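Local coordinates for monosaccharide ABC transporter substrate-binding protein, CUT2 family (Bradyrhizobium sp., PDB 4YHS) that probably binds a monosaccharide in the periplasm and delivers it to an ABC importer of the CUT2 family, at residues P143-V148 with R304-Q309. Numbering follows the deposited sequence.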
loop_
_atom_site.group_PDB
_atom_site.type_symbol
_atom_site.label_atom_id
_atom_site.label_comp_id
_atom_site.label_asym_id
_atom_site.label_seq_id
_atom_site.Cartn_x
_atom_site.Cartn_y
_atom_site.Cartn_z
ATOM N N PRO A 143 8.322 -17.818 13.777
ATOM C CA PRO A 143 7.671 -17.450 12.512
ATOM C C PRO A 143 8.057 -16.043 12.075
ATOM O O PRO A 143 8.144 -15.147 12.929
ATOM C CB PRO A 143 6.177 -17.516 12.841
ATOM C CG PRO A 143 6.067 -18.296 14.075
ATOM C CD PRO A 143 7.336 -18.114 14.829
ATOM N N VAL A 144 8.260 -15.851 10.774
ATOM C CA VAL A 144 8.590 -14.537 10.234
ATOM C C VAL A 144 7.510 -14.176 9.216
ATOM O O VAL A 144 7.272 -14.909 8.249
ATOM C CB VAL A 144 9.994 -14.505 9.582
ATOM C CG1 VAL A 144 10.303 -13.120 9.066
ATOM C CG2 VAL A 144 11.070 -14.960 10.592
ATOM N N ILE A 145 6.885 -13.023 9.433
ATOM C CA ILE A 145 5.820 -12.517 8.560
ATOM C C ILE A 145 6.324 -11.355 7.692
ATOM O O ILE A 145 6.887 -10.385 8.204
ATOM C CB ILE A 145 4.634 -11.998 9.390
ATOM C CG1 ILE A 145 4.211 -12.995 10.454
ATOM C CG2 ILE A 145 3.469 -11.649 8.499
ATOM C CD1 ILE A 145 3.777 -14.284 9.934
ATOM N N ASP A 146 6.085 -11.460 6.390
ATOM C CA ASP A 146 6.439 -10.460 5.394
ATOM C C ASP A 146 5.304 -9.433 5.254
ATOM O O ASP A 146 4.244 -9.734 4.697
ATOM C CB ASP A 146 6.720 -11.207 4.071
ATOM C CG ASP A 146 7.099 -10.313 2.924
ATOM O OD1 ASP A 146 7.203 -9.062 3.074
ATOM O OD2 ASP A 146 7.303 -10.923 1.846
ATOM N N LEU A 147 5.552 -8.212 5.727
ATOM C CA LEU A 147 4.527 -7.149 5.799
ATOM C C LEU A 147 4.823 -6.041 4.794
ATOM O O LEU A 147 5.921 -5.452 4.800
ATOM C CB LEU A 147 4.445 -6.579 7.222
ATOM C CG LEU A 147 3.580 -5.321 7.459
ATOM C CD1 LEU A 147 2.106 -5.544 7.189
ATOM C CD2 LEU A 147 3.747 -4.820 8.896
ATOM N N VAL A 148 3.864 -5.838 3.891
ATOM C CA VAL A 148 3.805 -4.730 2.931
ATOM C C VAL A 148 4.790 -4.816 1.760
ATOM O O VAL A 148 4.357 -4.731 0.599
ATOM C CB VAL A 148 4.000 -3.361 3.610
ATOM C CG1 VAL A 148 3.992 -2.257 2.533
ATOM C CG2 VAL A 148 2.837 -3.055 4.594
ATOM N N ARG A 304 -2.860 -5.140 10.446
ATOM C CA ARG A 304 -3.710 -6.046 11.247
ATOM C C ARG A 304 -3.596 -7.532 10.837
ATOM O O ARG A 304 -3.529 -8.394 11.694
ATOM C CB ARG A 304 -5.190 -5.647 11.144
ATOM C CG ARG A 304 -5.561 -4.242 11.615
ATOM C CD ARG A 304 -7.074 -4.115 11.698
ATOM N NE ARG A 304 -7.548 -2.800 12.200
ATOM C CZ ARG A 304 -7.834 -2.546 13.477
ATOM N NH1 ARG A 304 -7.665 -3.493 14.409
ATOM N NH2 ARG A 304 -8.316 -1.348 13.845
ATOM N N ILE A 305 -3.637 -7.814 9.530
ATOM C CA ILE A 305 -3.561 -9.182 9.039
ATOM C C ILE A 305 -2.243 -9.841 9.432
ATOM O O ILE A 305 -2.235 -11.005 9.813
ATOM C CB ILE A 305 -3.755 -9.242 7.500
ATOM C CG1 ILE A 305 -5.247 -9.032 7.199
ATOM C CG2 ILE A 305 -3.301 -10.611 6.918
ATOM C CD1 ILE A 305 -5.572 -8.835 5.775
ATOM N N ALA A 306 -1.133 -9.106 9.351
ATOM C CA ALA A 306 0.169 -9.651 9.758
ATOM C C ALA A 306 0.160 -10.120 11.213
ATOM O O ALA A 306 0.694 -11.167 11.541
ATOM C CB ALA A 306 1.259 -8.605 9.576
ATOM N N VAL A 307 -0.446 -9.324 12.085
ATOM C CA VAL A 307 -0.545 -9.697 13.482
ATOM C C VAL A 307 -1.421 -10.935 13.630
ATOM O O VAL A 307 -1.033 -11.894 14.319
ATOM C CB VAL A 307 -1.110 -8.551 14.343
ATOM C CG1 VAL A 307 -1.443 -9.018 15.784
ATOM C CG2 VAL A 307 -0.121 -7.399 14.381
ATOM N N ASP A 308 -2.592 -10.931 12.991
ATOM C CA ASP A 308 -3.478 -12.097 13.058
ATOM C C ASP A 308 -2.810 -13.367 12.539
ATOM O O ASP A 308 -2.894 -14.435 13.158
ATOM C CB ASP A 308 -4.765 -11.860 12.269
ATOM C CG ASP A 308 -5.774 -12.992 12.460
ATOM O OD1 ASP A 308 -6.135 -13.259 13.619
ATOM O OD2 ASP A 308 -6.202 -13.628 11.469
ATOM N N GLN A 309 -2.134 -13.248 11.404
ATOM C CA GLN A 309 -1.378 -14.351 10.860
ATOM C C GLN A 309 -0.346 -14.906 11.879
ATOM O O GLN A 309 -0.234 -16.125 12.076
ATOM C CB GLN A 309 -0.656 -13.906 9.589
ATOM C CG GLN A 309 -1.506 -13.875 8.305
ATOM C CD GLN A 309 -0.777 -13.193 7.185
ATOM O OE1 GLN A 309 0.031 -12.296 7.428
ATOM N NE2 GLN A 309 -1.008 -13.641 5.958
#
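Ile145 of strand 144-147 meets Ala306 and Gln309 on helix 299-314, and Leu147 meets Ala306, a helix-on-sheet contact in one of the two alpha/beta lobes of the periplasmic binding protein fold. Strand 144-147 lies between its parallel neighbours 119-122 and 158-160; the 304-309 part of the helix covers one face of that sheet, nearly antiparallel to the strand (167°), the axes of these short segments approaching to 8.9 Å. The side chain of Ile145 starts out toward the helix. With CG2 anti to the backbone N and CG1 beside it (chi1 -49°), its branched, apolar form fills the buried interface with two carbons: CG2 against Ala306 CB, CG1 4.1 Å from Ala306 O. Asp146 starts away from the helix, and its OD2 forms a salt bridge with Lys159 NZ. Leucine suits position 147 because its longer chain carries CD1 to 4.0 Å from Ala306 CB, though its first bond does not aim there. Alanine's single methyl lets the helix backbone come close, Leu147 and Ala306 having CA atoms 6.4 Å apart. Gln309 satisfies two carbonyls, its buried NE2 hydrogen-bonding to Val320 O and Lys159 O, while its OE1 rests 3.7 Å from Ile145 CG2.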